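Local coordinates for periplasmic branched-chain amino acid-binding protein (Burkholderia mallei, PDB 3I09), which probably binds a branched-chain amino acid or a similar small carboxylate in the periplasm for an ABC transporter, and holds acetoacetic acid in this crystal, at residues E65-G70 with N88-E93; K95-N100 with K304-L309; A134-K137 with T142-F145. All coordinates share one frame; numbering follows the deposited sequence.

Contact 1: E65-G70 with N88-E93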
loop_
_atom_site.group_PDB
_atom_site.type_symbol
_atom_site.label_atom_id
_atom_site.label_comp_id
_atom_site.label_asym_id
_atom_site.label_seq_id
_atom_site.Cartn_x
_atom_site.Cartn_y
_atom_site.Cartn_z
ATOM N N GLU A 65 -5.829 -7.459 22.176
ATOM C CA GLU A 65 -5.431 -8.644 22.908
ATOM C C GLU A 65 -3.913 -8.836 22.929
ATOM O O GLU A 65 -3.338 -9.111 23.981
ATOM C CB GLU A 65 -6.108 -9.889 22.339
ATOM C CG GLU A 65 -5.800 -11.210 23.042
ATOM C CD GLU A 65 -5.836 -12.386 22.065
ATOM O OE1 GLU A 65 -6.735 -12.406 21.182
ATOM O OE2 GLU A 65 -4.932 -13.266 22.150
ATOM N N TRP A 66 -3.255 -8.744 21.785
ATOM C CA TRP A 66 -1.802 -8.882 21.765
ATOM C C TRP A 66 -1.097 -7.796 22.611
ATOM O O TRP A 66 -0.100 -8.045 23.304
ATOM C CB TRP A 66 -1.266 -8.825 20.326
ATOM C CG TRP A 66 -1.546 -10.015 19.443
ATOM C CD1 TRP A 66 -1.967 -11.262 19.813
ATOM C CD2 TRP A 66 -1.402 -10.038 18.028
ATOM N NE1 TRP A 66 -2.079 -12.070 18.694
ATOM C CE2 TRP A 66 -1.731 -11.333 17.588
ATOM C CE3 TRP A 66 -1.008 -9.085 17.085
ATOM C CZ2 TRP A 66 -1.675 -11.699 16.233
ATOM C CZ3 TRP A 66 -0.964 -9.444 15.741
ATOM C CH2 TRP A 66 -1.282 -10.759 15.335
HETATM N N MSE A 67 -1.594 -6.583 22.536
HETATM C CA MSE A 67 -0.977 -5.486 23.286
HETATM C C MSE A 67 -1.176 -5.655 24.794
HETATM O O MSE A 67 -0.265 -5.399 25.562
HETATM C CB MSE A 67 -1.579 -4.166 22.826
HETATM C CG MSE A 67 -1.123 -3.800 21.450
HETATM SE SE MSE A 67 -1.950 -2.186 20.776
HETATM C CE MSE A 67 -1.327 -2.316 18.944
ATOM N N ASP A 68 -2.372 -6.082 25.193
ATOM C CA ASP A 68 -2.754 -6.138 26.607
ATOM C C ASP A 68 -2.243 -7.383 27.314
ATOM O O ASP A 68 -1.894 -7.295 28.481
ATOM C CB ASP A 68 -4.280 -6.087 26.766
ATOM C CG ASP A 68 -4.845 -4.689 26.568
ATOM O OD1 ASP A 68 -4.051 -3.709 26.488
ATOM O OD2 ASP A 68 -6.086 -4.574 26.465
ATOM N N ARG A 69 -2.215 -8.515 26.605
ATOM C CA ARG A 69 -1.942 -9.851 27.164
ATOM C C ARG A 69 -0.879 -10.638 26.448
ATOM O O ARG A 69 -0.583 -11.738 26.858
ATOM C CB ARG A 69 -3.187 -10.730 27.068
ATOM C CG ARG A 69 -4.270 -10.155 27.795
ATOM C CD ARG A 69 -5.597 -10.857 27.584
ATOM N NE ARG A 69 -6.515 -9.903 28.161
ATOM C CZ ARG A 69 -6.624 -9.657 29.466
ATOM N NH1 ARG A 69 -5.962 -10.382 30.367
ATOM N NH2 ARG A 69 -7.451 -8.700 29.867
ATOM N N GLY A 70 -0.331 -10.106 25.361
ATOM C CA GLY A 70 0.606 -10.854 24.538
ATOM C C GLY A 70 1.966 -10.229 24.454
ATOM O O GLY A 70 2.823 -10.725 23.734
ATOM N N ASN A 88 -5.066 1.456 14.130
ATOM C CA ASN A 88 -4.425 2.751 14.441
ATOM C C ASN A 88 -4.947 3.350 15.739
ATOM O O ASN A 88 -4.162 3.878 16.536
ATOM C CB ASN A 88 -4.704 3.703 13.290
ATOM C CG ASN A 88 -3.856 4.949 13.324
ATOM O OD1 ASN A 88 -2.632 4.886 13.391
ATOM N ND2 ASN A 88 -4.528 6.113 13.231
ATOM N N GLN A 89 -6.266 3.324 15.907
ATOM C CA GLN A 89 -6.873 3.837 17.121
ATOM C C GLN A 89 -6.419 3.071 18.368
ATOM O O GLN A 89 -6.068 3.687 19.373
ATOM C CB GLN A 89 -8.381 3.805 17.025
ATOM C CG GLN A 89 -9.005 4.372 18.264
ATOM C CD GLN A 89 -10.412 4.828 18.057
ATOM O OE1 GLN A 89 -10.652 5.928 17.533
ATOM N NE2 GLN A 89 -11.364 4.012 18.489
ATOM N N VAL A 90 -6.384 1.737 18.278
ATOM C CA VAL A 90 -5.914 0.912 19.381
ATOM C C VAL A 90 -4.447 1.189 19.696
ATOM O O VAL A 90 -4.088 1.407 20.845
ATOM C CB VAL A 90 -6.094 -0.583 19.084
ATOM C CG1 VAL A 90 -5.522 -1.403 20.219
ATOM C CG2 VAL A 90 -7.597 -0.901 18.843
ATOM N N ALA A 91 -3.605 1.242 18.675
ATOM C CA ALA A 91 -2.187 1.565 18.887
ATOM C C ALA A 91 -1.985 2.937 19.524
ATOM O O ALA A 91 -1.166 3.083 20.422
ATOM C CB ALA A 91 -1.391 1.490 17.553
ATOM N N ALA A 92 -2.744 3.932 19.101
ATOM C CA ALA A 92 -2.572 5.284 19.659
ATOM C C ALA A 92 -2.982 5.315 21.128
ATOM O O ALA A 92 -2.288 5.892 21.980
ATOM C CB ALA A 92 -3.370 6.309 18.853
ATOM N N GLU A 93 -4.100 4.669 21.434
ATOM C CA GLU A 93 -4.608 4.611 22.814
ATOM C C GLU A 93 -3.622 3.900 23.762
ATOM O O GLU A 93 -3.431 4.305 24.888
ATOM C CB GLU A 93 -5.927 3.833 22.844
ATOM C CG GLU A 93 -7.117 4.598 22.324
ATOM C CD GLU A 93 -8.349 3.707 22.004
ATOM O OE1 GLU A 93 -8.333 2.470 22.264
ATOM O OE2 GLU A 93 -9.329 4.278 21.461
#
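Met-67, present as selenomethionine, reaches across from one helix to Val-90 and Ala-91 on the next. Its selenium SE meets Val-90 CG1 at 3.7 Å. The terminal methyl goes further: CE lies 4.0 Å from Ala-91 CA. It is almost as near the alanine methyl, with Met-67 CE 4.1 Å from Ala-91 CB. The long side chain thus bears on a valine branch with its selenium and on a small residue with its tip. The side chains of Met-67 and Val-90 cross obliquely. The contact is wholly apolar, and all three residues are buried.

The shape of Met-67 explains its reach. CG sits anti to the carbonyl carbon (chi1 -71°), and the chain beyond it is extended (chi2 176°). The span is needed, because the nearest CA atoms, those of Met-67 and Ala-91, are 8.4 Å apart. At the outer side of the pair, Asp-68 forms a salt bridge with Lys-94, a second and polar link between the two helices.

Residues 65-69 end helix 56-69, and 88-93 belong to helix 81-94. The two helices lie side by side on one face of the mixed sheet that contains strands 72-77 and 97-100. Beneath them, Met-67 touches Leu-72 and Leu-75 of strand 72-77, while Ala-91 touches Tyr-98 of strand 97-100.

Contact 2: K95-N100 with K304-L309; sequences KKVYIN and KVMAQL
Val-97 meets Val-305, Met-306 and Leu-309 without any flat group between them. The two flat groups that matter here, the Tyr-98 ring and the Asn-100 amide, belong to the other side of the strand. The Tyr-98 side chain leaves the backbone away from helix 302-309 and packs beside Met-87, Asn-88 and Ala-91 of helix 81-94. Its hydroxyl takes a hydrogen bond from the amide, Asn-100 ND2 to Tyr-98 OH, of 3.0 Å. The bond is moderately straight (157°), and the hydroxyl is tilted 16° from the amide plane. Tyr-98 OH also bonds Ala-84 O, so two partners hold the ring's polar end. Asn-100 OD1 bonds the backbone N of Ala-103, a residue of the acetoacetic acid pocket.

On the helix-facing side, both Val-97 methyls are used. CG1 stands anti to the backbone N and meets the leucine tip to tip, Val-97 CG1 to Leu-309 CD1 being 4.0 Å. CG2 turns to Val-305, whose side chain runs at about a right angle to that of Val-97; Val-97 CG2 and Val-305 CG1 are 4.0 Å apart. Met-306, a selenomethionine, passes Val-97 in the opposite direction. Its chain is bent at chi2 and chi3 (chi3 -55°), which brings SE beside both methyls, 4.0 Å from Val-97 CG2.

Lys-95, with positive phi, ends helix 81-94 in a Schellman motif, and the chain then turns into strand 97-100. The strand lies between 72-77 and 117-119 in the sheet. Helix 81-94 covers its Tyr-98 face; helix 302-309 covers its Val-97 face, with helix 278-297 behind Val-305 and Leu-309.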
loop_
_atom_site.group_PDB
_atom_site.type_symbol
_atom_site.label_atom_id
_atom_site.label_comp_id
_atom_site.label_asym_id
_atom_site.label_seq_id
_atom_site.Cartn_x
_atom_site.Cartn_y
_atom_site.Cartn_z
ATOM N N LYS A 95 -0.416 3.416 23.184
ATOM C CA LYS A 95 0.946 3.949 22.979
ATOM C C LYS A 95 1.916 2.847 22.533
ATOM O O LYS A 95 2.919 2.541 23.198
ATOM C CB LYS A 95 1.424 4.687 24.233
ATOM C CG LYS A 95 0.489 5.855 24.595
ATOM C CD LYS A 95 0.993 6.682 25.797
ATOM C CE LYS A 95 0.416 8.109 25.734
ATOM N NZ LYS A 95 1.109 9.071 26.659
ATOM N N LYS A 96 1.541 2.170 21.452
ATOM C CA LYS A 96 2.351 1.092 20.910
ATOM C C LYS A 96 2.726 1.408 19.485
ATOM O O LYS A 96 1.928 1.950 18.738
ATOM C CB LYS A 96 1.604 -0.230 20.904
ATOM C CG LYS A 96 1.164 -0.715 22.266
ATOM C CD LYS A 96 2.335 -1.049 23.163
ATOM C CE LYS A 96 1.803 -1.546 24.509
ATOM N NZ LYS A 96 2.834 -1.552 25.571
ATOM N N VAL A 97 3.949 1.043 19.105
ATOM C CA VAL A 97 4.429 1.307 17.760
ATOM C C VAL A 97 3.667 0.510 16.687
ATOM O O VAL A 97 3.532 -0.724 16.763
ATOM C CB VAL A 97 5.964 1.020 17.633
ATOM C CG1 VAL A 97 6.467 1.278 16.167
ATOM C CG2 VAL A 97 6.750 1.863 18.684
ATOM N N TYR A 98 3.159 1.238 15.702
ATOM C CA TYR A 98 2.311 0.700 14.673
ATOM C C TYR A 98 2.858 1.135 13.300
ATOM O O TYR A 98 2.876 2.343 12.973
ATOM C CB TYR A 98 0.883 1.204 14.873
ATOM C CG TYR A 98 -0.115 0.839 13.768
ATOM C CD1 TYR A 98 -0.229 -0.461 13.272
ATOM C CD2 TYR A 98 -0.977 1.801 13.263
ATOM C CE1 TYR A 98 -1.168 -0.777 12.297
ATOM C CE2 TYR A 98 -1.908 1.510 12.293
ATOM C CZ TYR A 98 -2.004 0.229 11.807
ATOM O OH TYR A 98 -2.921 -0.022 10.830
ATOM N N ILE A 99 3.269 0.153 12.499
ATOM C CA ILE A 99 3.729 0.443 11.167
ATOM C C ILE A 99 2.780 -0.205 10.183
ATOM O O ILE A 99 2.586 -1.431 10.181
ATOM C CB ILE A 99 5.151 -0.050 10.939
ATOM C CG1 ILE A 99 6.067 0.580 11.973
ATOM C CG2 ILE A 99 5.595 0.329 9.518
ATOM C CD1 ILE A 99 7.527 0.105 11.865
ATOM N N ASN A 100 2.122 0.622 9.386
ATOM C CA ASN A 100 1.217 0.121 8.361
ATOM C C ASN A 100 1.846 0.109 6.971
ATOM O O ASN A 100 2.388 1.125 6.512
ATOM C CB ASN A 100 -0.078 0.893 8.312
ATOM C CG ASN A 100 -1.094 0.183 7.419
ATOM O OD1 ASN A 100 -0.956 0.205 6.205
ATOM N ND2 ASN A 100 -2.060 -0.523 8.032
ATOM N N LYS A 304 10.837 5.912 23.087
ATOM C CA LYS A 304 12.219 5.818 22.649
ATOM C C LYS A 304 12.327 5.294 21.220
ATOM O O LYS A 304 13.108 5.807 20.450
ATOM C CB LYS A 304 13.049 4.930 23.570
ATOM C CG LYS A 304 13.196 5.517 24.982
ATOM C CD LYS A 304 13.972 4.589 25.892
ATOM C CE LYS A 304 14.157 5.242 27.244
ATOM N NZ LYS A 304 15.016 4.397 28.121
ATOM N N VAL A 305 11.538 4.268 20.882
ATOM C CA VAL A 305 11.582 3.685 19.521
ATOM C C VAL A 305 11.061 4.695 18.497
ATOM O O VAL A 305 11.682 4.887 17.442
ATOM C CB VAL A 305 10.817 2.327 19.447
ATOM C CG1 VAL A 305 10.731 1.859 17.998
ATOM C CG2 VAL A 305 11.529 1.282 20.354
HETATM N N MSE A 306 9.980 5.404 18.816
HETATM C CA MSE A 306 9.440 6.403 17.888
HETATM C C MSE A 306 10.467 7.508 17.640
HETATM O O MSE A 306 10.652 7.921 16.482
HETATM C CB MSE A 306 8.105 7.011 18.373
HETATM C CG MSE A 306 6.874 6.118 18.261
HETATM SE SE MSE A 306 6.533 5.224 16.594
HETATM C CE MSE A 306 6.543 6.728 15.403
ATOM N N ALA A 307 11.168 7.944 18.691
ATOM C CA ALA A 307 12.219 8.963 18.546
ATOM C C ALA A 307 13.352 8.457 17.632
ATOM O O ALA A 307 13.811 9.196 16.742
ATOM C CB ALA A 307 12.774 9.421 19.921
ATOM N N GLN A 308 13.760 7.198 17.792
ATOM C CA GLN A 308 14.745 6.592 16.881
ATOM C C GLN A 308 14.191 6.541 15.468
ATOM O O GLN A 308 14.892 6.920 14.534
ATOM C CB GLN A 308 15.173 5.176 17.277
ATOM C CG GLN A 308 16.110 5.079 18.452
ATOM C CD GLN A 308 17.503 5.644 18.149
ATOM O OE1 GLN A 308 17.935 5.760 16.982
ATOM N NE2 GLN A 308 18.206 5.970 19.189
ATOM N N LEU A 309 12.955 6.062 15.294
ATOM C CA LEU A 309 12.387 5.964 13.956
ATOM C C LEU A 309 12.370 7.309 13.233
ATOM O O LEU A 309 12.595 7.369 12.016
ATOM C CB LEU A 309 10.987 5.346 13.996
ATOM C CG LEU A 309 10.926 3.845 14.261
ATOM C CD1 LEU A 309 9.474 3.426 14.611
ATOM C CD2 LEU A 309 11.483 3.019 13.091
#

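Contact 3: A134-K137 with T142-F145; sequences AVVK and TWFF
The indole of Trp-143 points from its strand at two neighbouring valines of the helix, Val-135 and Val-136. Each valine stands aslant to the ring. Val-135 meets the benzo part: its CG1 is 3.6 Å from Trp-143 CZ2. The branch carbon follows closely, with Val-135 CB at 3.8 Å from Trp-143 CZ2. Val-136 meets the pyrrole part instead, its CG2 lying 3.8 Å from Trp-143 NE1. That same methyl, Val-136 CG2, is 4.2 Å from Trp-143 CZ2. The NE1 to CZ2 flank of the indole is therefore shared between the two valines.

The two valines have like torsions but use different branches. Val-135 touches with CG1, the methyl anti to its backbone N (chi1 173°). Val-136 touches with CG2, the methyl anti to its carbonyl carbon. Their places on the helix differ too: Val-135 directs its CB toward the strand, whereas the CB of Val-136 points to one side, and it is the CG2 methyl that reaches the ring.

The indole nitrogen has its own partner outside the valines. NE1 gives a hydrogen bond to Gly-140 O in the turn between helix and strand, which ties the ring to that turn and should limit its rotation. Thr-160 and Val-164 of helix 151-166 and Ile-198 of strand 198-202 also pack against Trp-143.

Helix 124-137 thus turns back through a short loop and leans on the start of strand 142-148. The arrangement belongs to the alternating helices and strands of a Rossmann-like lobe in a type I periplasmic binding protein. Beyond this strand the chain reaches Tyr-150 and Phe-152 of the ligand pocket.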
loop_
_atom_site.group_PDB
_atom_site.type_symbol
_atom_site.label_atom_id
_atom_site.label_comp_id
_atom_site.label_asym_id
_atom_site.label_seq_id
_atom_site.Cartn_x
_atom_site.Cartn_y
_atom_site.Cartn_z
ATOM N N ALA A 134 -0.644 12.335 -14.154
ATOM C CA ALA A 134 -0.087 11.853 -15.408
ATOM C C ALA A 134 -1.188 11.676 -16.473
ATOM O O ALA A 134 -1.024 12.111 -17.626
ATOM C CB ALA A 134 0.691 10.552 -15.200
ATOM N N VAL A 135 -2.300 11.083 -16.082
ATOM C CA VAL A 135 -3.404 10.852 -17.012
ATOM C C VAL A 135 -4.041 12.190 -17.440
ATOM O O VAL A 135 -4.287 12.394 -18.636
ATOM C CB VAL A 135 -4.435 9.879 -16.428
ATOM C CG1 VAL A 135 -5.699 9.751 -17.303
ATOM C CG2 VAL A 135 -3.811 8.498 -16.212
ATOM N N VAL A 136 -4.273 13.100 -16.500
ATOM C CA VAL A 136 -4.870 14.413 -16.846
ATOM C C VAL A 136 -3.913 15.178 -17.764
ATOM O O VAL A 136 -4.346 15.787 -18.758
ATOM C CB VAL A 136 -5.212 15.272 -15.602
ATOM C CG1 VAL A 136 -5.749 16.659 -16.037
ATOM C CG2 VAL A 136 -6.194 14.581 -14.762
ATOM N N LYS A 137 -2.613 15.106 -17.478
ATOM C CA LYS A 137 -1.626 15.812 -18.287
ATOM C C LYS A 137 -1.563 15.249 -19.701
ATOM O O LYS A 137 -1.228 16.005 -20.613
ATOM C CB LYS A 137 -0.221 15.812 -17.647
ATOM C CG LYS A 137 0.112 17.089 -16.848
ATOM C CD LYS A 137 0.134 16.915 -15.349
ATOM C CE LYS A 137 1.030 17.979 -14.663
ATOM N NZ LYS A 137 0.655 18.263 -13.227
ATOM N N THR A 142 -11.778 14.325 -18.490
ATOM C CA THR A 142 -13.054 13.985 -17.831
ATOM C C THR A 142 -13.067 12.581 -17.234
ATOM O O THR A 142 -12.683 11.621 -17.910
ATOM C CB THR A 142 -14.314 14.174 -18.713
ATOM O OG1 THR A 142 -14.313 13.249 -19.797
ATOM C CG2 THR A 142 -14.385 15.579 -19.245
ATOM N N TRP A 143 -13.536 12.500 -15.987
ATOM C CA TRP A 143 -13.439 11.288 -15.141
ATOM C C TRP A 143 -14.767 10.846 -14.559
ATOM O O TRP A 143 -15.575 11.679 -14.149
ATOM C CB TRP A 143 -12.484 11.492 -13.956
ATOM C CG TRP A 143 -11.044 11.593 -14.331
ATOM C CD1 TRP A 143 -10.485 12.514 -15.163
ATOM C CD2 TRP A 143 -9.975 10.744 -13.901
ATOM N NE1 TRP A 143 -9.141 12.306 -15.276
ATOM C CE2 TRP A 143 -8.793 11.226 -14.507
ATOM C CE3 TRP A 143 -9.889 9.632 -13.052
ATOM C CZ2 TRP A 143 -7.546 10.630 -14.297
ATOM C CZ3 TRP A 143 -8.661 9.056 -12.847
ATOM C CH2 TRP A 143 -7.506 9.545 -13.473
ATOM N N PHE A 144 -14.944 9.522 -14.488
ATOM C CA PHE A 144 -16.021 8.891 -13.722
ATOM C C PHE A 144 -15.354 7.837 -12.839
ATOM O O PHE A 144 -14.511 7.054 -13.311
ATOM C CB PHE A 144 -17.073 8.259 -14.634
ATOM C CG PHE A 144 -18.353 7.861 -13.914
ATOM C CD1 PHE A 144 -18.475 6.615 -13.326
ATOM C CD2 PHE A 144 -19.430 8.753 -13.830
ATOM C CE1 PHE A 144 -19.653 6.257 -12.675
ATOM C CE2 PHE A 144 -20.610 8.391 -13.189
ATOM C CZ PHE A 144 -20.711 7.150 -12.607
ATOM N N PHE A 145 -15.697 7.823 -11.555
ATOM C CA PHE A 145 -15.060 6.869 -10.614
ATOM C C PHE A 145 -15.913 5.635 -10.356
ATOM O O PHE A 145 -17.166 5.724 -10.191
ATOM C CB PHE A 145 -14.686 7.539 -9.297
ATOM C CG PHE A 145 -13.580 8.535 -9.419
ATOM C CD1 PHE A 145 -12.272 8.120 -9.361
ATOM C CD2 PHE A 145 -13.845 9.881 -9.637
ATOM C CE1 PHE A 145 -11.228 9.017 -9.518
ATOM C CE2 PHE A 145 -12.798 10.803 -9.766
ATOM C CZ PHE A 145 -11.497 10.363 -9.717
#

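From the N terminus, contact 1 comes first. It closes a loop of 17 residues that holds strand 72-77, and joins successive helices of one lobe. Contact 2 opens just after it, so the two are in series; they also touch, with Met-67 SE 3.8 Å from Lys-96 CG. Contact 2 closes only after 203 more residues, when the chain has returned from the other lobe to the sheet of strand 97-100. Contact 3 is nested in that long loop. It closes a turn of four residues in the second lobe, its centre about 37 Å from that of contact 2 and on the opposite side of the chain's centre.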